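Local coordinates for B- and T-lymphocyte attenuator (Mus musculus, PDB 1XAU), which acts as an inhibitory receptor on lymphocytes, dampening antigen receptor signalling through SHP-1 and SHP-2 and interacting with the herpesvirus entry mediator through its extracellular immunoglobulin domain, at residues V14-K19 with I34-K39; Y67-E72 with V80-P85. One frame throughout, in Å; residues are numbered along the deposited sequence.

Contact 1 (V14-K19 with I34-K39); sequences VQLNIK and IECPVK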
# COMPACT_ATOMS: atom_id res chain seq x y z
N VAL A 14 -10.94 -6.64 -11.36
CA VAL A 14 -9.69 -6.07 -10.78
C VAL A 14 -9.95 -5.90 -9.29
O VAL A 14 -10.97 -5.32 -8.90
CB VAL A 14 -9.34 -4.69 -11.40
CG1 VAL A 14 -8.23 -4.00 -10.61
CG2 VAL A 14 -8.86 -4.89 -12.91
N GLN A 15 -9.05 -6.42 -8.46
CA GLN A 15 -9.27 -6.29 -7.03
C GLN A 15 -7.97 -5.91 -6.33
O GLN A 15 -6.92 -6.35 -6.76
CB GLN A 15 -9.66 -7.63 -6.42
CG GLN A 15 -10.78 -8.31 -7.04
CD GLN A 15 -11.22 -9.50 -6.20
OE1 GLN A 15 -10.48 -10.51 -6.06
NE2 GLN A 15 -12.41 -9.38 -5.61
N LEU A 16 -8.09 -5.19 -5.21
CA LEU A 16 -6.90 -4.84 -4.38
C LEU A 16 -7.17 -5.65 -3.10
O LEU A 16 -8.21 -5.47 -2.43
CB LEU A 16 -6.90 -3.33 -4.13
CG LEU A 16 -6.84 -2.49 -5.38
CD1 LEU A 16 -6.75 -1.00 -4.99
CD2 LEU A 16 -5.61 -2.86 -6.23
N ASN A 17 -6.26 -6.58 -2.82
CA ASN A 17 -6.48 -7.56 -1.80
C ASN A 17 -5.70 -7.55 -0.48
O ASN A 17 -5.24 -8.58 -0.02
CB ASN A 17 -6.40 -8.94 -2.47
CG ASN A 17 -7.60 -9.21 -3.42
OD1 ASN A 17 -8.66 -8.63 -3.25
ND2 ASN A 17 -7.44 -10.14 -4.37
N ILE A 18 -5.54 -6.38 0.11
CA ILE A 18 -4.92 -6.32 1.44
C ILE A 18 -6.01 -7.01 2.31
O ILE A 18 -7.19 -6.75 2.10
CB ILE A 18 -4.79 -4.85 1.84
CG1 ILE A 18 -3.65 -4.23 1.04
CG2 ILE A 18 -4.59 -4.68 3.40
CD1 ILE A 18 -3.47 -2.72 1.33
N LYS A 19 -5.62 -7.86 3.26
CA LYS A 19 -6.62 -8.49 4.14
C LYS A 19 -7.26 -7.51 5.08
O LYS A 19 -6.59 -6.60 5.57
CB LYS A 19 -5.97 -9.59 4.97
CG LYS A 19 -5.95 -10.94 4.25
CD LYS A 19 -5.35 -12.04 5.16
CE LYS A 19 -6.46 -12.96 5.70
NZ LYS A 19 -7.31 -13.57 4.56
N ILE A 34 5.10 -2.56 3.08
CA ILE A 34 3.75 -3.09 3.14
C ILE A 34 3.35 -3.43 1.72
O ILE A 34 3.89 -2.92 0.74
CB ILE A 34 2.76 -2.15 3.79
CG1 ILE A 34 2.75 -0.84 3.10
CG2 ILE A 34 3.13 -2.03 5.31
CD1 ILE A 34 1.76 0.17 3.82
N GLU A 35 2.41 -4.35 1.62
CA GLU A 35 2.09 -4.91 0.32
C GLU A 35 0.63 -4.81 -0.02
O GLU A 35 -0.21 -5.05 0.84
CB GLU A 35 2.43 -6.39 0.38
CG GLU A 35 3.91 -6.67 0.63
CD GLU A 35 4.24 -8.14 0.55
OE1 GLU A 35 3.33 -9.04 0.51
OE2 GLU A 35 5.44 -8.40 0.51
N CYS A 36 0.38 -4.66 -1.31
CA CYS A 36 -1.02 -4.61 -1.80
C CYS A 36 -1.15 -5.64 -2.92
O CYS A 36 -0.75 -5.35 -4.04
CB CYS A 36 -1.26 -3.19 -2.28
SG CYS A 36 -2.71 -2.82 -3.32
N PRO A 37 -1.62 -6.85 -2.63
CA PRO A 37 -1.78 -7.87 -3.70
C PRO A 37 -2.81 -7.32 -4.73
O PRO A 37 -3.83 -6.73 -4.34
CB PRO A 37 -2.33 -9.06 -2.95
CG PRO A 37 -1.82 -8.94 -1.62
CD PRO A 37 -1.99 -7.44 -1.32
N VAL A 38 -2.57 -7.49 -6.01
CA VAL A 38 -3.48 -6.96 -7.04
C VAL A 38 -3.88 -8.04 -8.02
O VAL A 38 -2.99 -8.64 -8.69
CB VAL A 38 -2.81 -5.81 -7.86
CG1 VAL A 38 -3.80 -5.17 -8.83
CG2 VAL A 38 -2.24 -4.71 -6.86
N LYS A 39 -5.18 -8.30 -8.09
CA LYS A 39 -5.70 -9.27 -9.08
C LYS A 39 -6.18 -8.44 -10.30
O LYS A 39 -6.95 -7.52 -10.17
CB LYS A 39 -6.90 -10.05 -8.51
CG LYS A 39 -7.46 -11.08 -9.53
CD LYS A 39 -8.76 -11.73 -8.95
CE LYS A 39 -9.24 -12.92 -9.78
NZ LYS A 39 -9.41 -12.60 -11.25
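With CG of Leu16 set opposite its carbonyl carbon (chi1 -60°), CD2 comes to lie 3.9 Å from both CG1 and CG2 of Val38; the two side chains run side by side on one face of the sheet. The same methyl meets SG of Cys36 at 4.1 Å. Ile18 uses its CG1 branch, which comes up against the edge of the strand, 3.5 Å from Glu35 O and close to Cys36 CA. The backbones are antiparallel: Gln15 and Lys39 form a hydrogen-bonded pair, with N-H bonds in both directions, and Leu16 and Val38 the non-hydrogen-bonded pair next to it. Strand 15-16 is a short edge strand of one sheet of an immunoglobulin beta sandwich, whose intersheet disulfide joins Cys36 to Cys96; Leu16 and Ile18 also touch Cys96 and so pack against that bridge. A third bond runs almost straight from Asn17 N to Pro37 O (2.9 Å, 176° at the hydrogen), although the donor is tilted 23° from the carbonyl plane. The ring of Pro37 lies against the Asn17 backbone, its CD 3.7 Å from Asn17 O. On the other face, the Lys39 chain, extended until it bends at its last torsion, runs alongside Gln15, bringing Lys39 CD to 3.6 Å from Gln15 OE1.

Contact 2 (Y67-E72 with V80-P85); sequences YTSWEE and VLHFKP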
# COMPACT_ATOMS: atom_id res chain seq x y z
N TYR A 67 9.36 4.64 -1.44
CA TYR A 67 9.23 4.39 -2.88
C TYR A 67 8.41 3.16 -3.10
O TYR A 67 8.13 2.42 -2.15
CB TYR A 67 10.63 4.28 -3.58
CG TYR A 67 11.43 3.07 -3.11
CD1 TYR A 67 11.34 1.86 -3.81
CD2 TYR A 67 12.28 3.14 -2.02
CE1 TYR A 67 12.08 0.76 -3.45
CE2 TYR A 67 13.08 2.01 -1.63
CZ TYR A 67 12.97 0.84 -2.34
OH TYR A 67 13.70 -0.28 -1.91
N THR A 68 8.04 2.89 -4.36
CA THR A 68 7.18 1.76 -4.64
C THR A 68 7.80 0.82 -5.64
O THR A 68 8.80 1.17 -6.36
CB THR A 68 5.80 2.20 -5.19
OG1 THR A 68 5.97 2.84 -6.46
CG2 THR A 68 5.09 3.25 -4.25
N SER A 69 7.28 -0.39 -5.68
CA SER A 69 7.76 -1.36 -6.69
C SER A 69 6.66 -2.40 -6.89
O SER A 69 5.68 -2.52 -6.10
CB SER A 69 9.03 -2.11 -6.22
OG SER A 69 8.79 -3.13 -5.27
N TRP A 70 6.84 -3.19 -7.95
CA TRP A 70 5.92 -4.29 -8.21
C TRP A 70 6.72 -5.58 -8.03
O TRP A 70 7.87 -5.68 -8.45
CB TRP A 70 5.31 -4.20 -9.62
CG TRP A 70 4.22 -3.28 -9.71
CD1 TRP A 70 4.28 -1.98 -10.06
CD2 TRP A 70 2.83 -3.60 -9.55
NE1 TRP A 70 3.01 -1.46 -10.16
CE2 TRP A 70 2.10 -2.44 -9.85
CE3 TRP A 70 2.14 -4.76 -9.20
CZ2 TRP A 70 0.70 -2.39 -9.81
CZ3 TRP A 70 0.72 -4.72 -9.15
CH2 TRP A 70 0.02 -3.56 -9.45
N GLU A 71 6.14 -6.58 -7.36
CA GLU A 71 6.81 -7.86 -7.22
C GLU A 71 5.97 -8.89 -7.96
O GLU A 71 4.73 -8.93 -7.80
CB GLU A 71 6.93 -8.26 -5.76
CG GLU A 71 7.68 -7.30 -4.89
CD GLU A 71 7.89 -7.86 -3.47
OE1 GLU A 71 7.51 -9.04 -3.21
OE2 GLU A 71 8.45 -7.12 -2.60
N GLU A 72 6.65 -9.69 -8.79
CA GLU A 72 6.06 -10.78 -9.57
C GLU A 72 6.57 -12.13 -9.07
O GLU A 72 6.19 -13.18 -9.56
CB GLU A 72 6.37 -10.60 -11.08
CG GLU A 72 5.65 -9.36 -11.69
CD GLU A 72 6.53 -8.09 -11.75
OE1 GLU A 72 7.55 -8.01 -11.02
OE2 GLU A 72 6.17 -7.16 -12.53
N VAL A 80 4.09 -2.79 -3.85
CA VAL A 80 4.72 -2.63 -2.57
C VAL A 80 5.13 -1.20 -2.26
O VAL A 80 5.57 -0.50 -3.16
CB VAL A 80 5.98 -3.49 -2.66
CG1 VAL A 80 6.67 -3.59 -1.34
CG2 VAL A 80 5.56 -4.88 -3.19
N LEU A 81 5.01 -0.82 -1.00
CA LEU A 81 5.46 0.48 -0.49
C LEU A 81 6.66 0.17 0.38
O LEU A 81 6.56 -0.56 1.39
CB LEU A 81 4.32 1.16 0.29
CG LEU A 81 4.77 2.49 0.91
CD1 LEU A 81 5.01 3.53 -0.25
CD2 LEU A 81 3.68 2.99 1.89
N HIS A 82 7.81 0.78 0.08
CA HIS A 82 9.07 0.50 0.82
C HIS A 82 9.49 1.72 1.62
O HIS A 82 9.65 2.81 1.05
CB HIS A 82 10.19 0.26 -0.15
CG HIS A 82 9.95 -0.88 -1.08
ND1 HIS A 82 10.41 -2.15 -0.82
CD2 HIS A 82 9.38 -0.92 -2.31
CE1 HIS A 82 10.12 -2.93 -1.86
NE2 HIS A 82 9.51 -2.21 -2.77
N PHE A 83 9.69 1.55 2.91
CA PHE A 83 10.15 2.64 3.76
C PHE A 83 11.66 2.37 3.99
O PHE A 83 12.05 1.29 4.53
CB PHE A 83 9.47 2.56 5.14
CG PHE A 83 7.98 2.70 5.10
CD1 PHE A 83 7.41 3.93 5.43
CD2 PHE A 83 7.16 1.64 4.74
CE1 PHE A 83 5.99 4.09 5.41
CE2 PHE A 83 5.72 1.79 4.70
CZ PHE A 83 5.17 3.05 5.05
N LYS A 84 12.50 3.34 3.63
CA LYS A 84 13.95 3.18 3.67
C LYS A 84 14.59 4.40 4.32
O LYS A 84 15.08 5.31 3.61
CB LYS A 84 14.47 3.06 2.23
CG LYS A 84 15.99 2.77 2.10
CD LYS A 84 16.42 2.46 0.65
CE LYS A 84 18.01 2.48 0.54
NZ LYS A 84 18.56 1.54 -0.58
N PRO A 85 14.59 4.46 5.65
CA PRO A 85 14.01 3.45 6.55
C PRO A 85 12.68 3.99 7.02
O PRO A 85 12.33 5.11 6.67
CB PRO A 85 14.99 3.46 7.73
CG PRO A 85 15.33 4.91 7.86
CD PRO A 85 15.42 5.43 6.38
O HOH W 1 16.63 0.85 -3.11
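Tyr67 and His82 face each other across the beta hairpin formed by strands 66-71 and 78-83, at the edge of one sheet of the immunoglobulin sandwich. Backbone hydrogen bonds link Tyr67 with His82 and Ser69 with Val80, each pair bonded in both directions, while Thr68 and Leu81 make the non-hydrogen-bonded pair between them. Thr68 CA also approaches Val80 O in a C-H...O contact.

Among the aromatic contacts, Tyr67 has CG between its backbone N and carbonyl carbon (chi1 65°), which swings the ring across to His82. The planes are nearly parallel, 14° apart, but displaced, so that little of one ring lies above the other, with CE1 of Tyr67 3.4 Å from CD2 of His82. CB of His82 sits over the tyrosine face in a CH-pi contact, 3.7 Å from the centroid. The tyrosine lies over one face of the imidazole and Val80 CG1 over the other, both offset toward the rim.

Apolar packing continues along the strands: Val80 CG2 meets CG of Glu71 at 3.6 Å, while the carboxylate of Glu71 is salt-bridged to Arg74. On the other side of the sheet, Thr68 CG2 touches Leu81 CD1.

Of the polar side-chain contacts, a water accepts a bond from Lys84 NZ and makes a weak bond with Tyr67 OH at 3.4 Å. Ser69 OG meets the imidazole edge in plane, hydrogen-bonded to His82 NE2 at 2.8 Å.

Overall arrangement
Contact 1 and contact 2 lie in series, both segments of contact 1 coming before those of contact 2 in the chain, with centres 14 Å apart. They sit at the two outer edges of the same four-stranded antiparallel sheet, whose order is 15-16, 32-39, 78-83, 66-71. Its two middle strands are neighbours and join the contacts directly: Ile34 O probably accepts a hydrogen bond from Leu81 N at 2.9 Å. Val38 of strand 32-39 also reaches past that neighbour to the edge strand 66-71, its CG2 packing on Trp70 CH2 at 3.6 Å. Side chains from both contacts also reach the second sheet, Leu16 on Cys96 and Leu81 on Trp49. Together they span one layer of the extracellular immunoglobulin domain of this receptor.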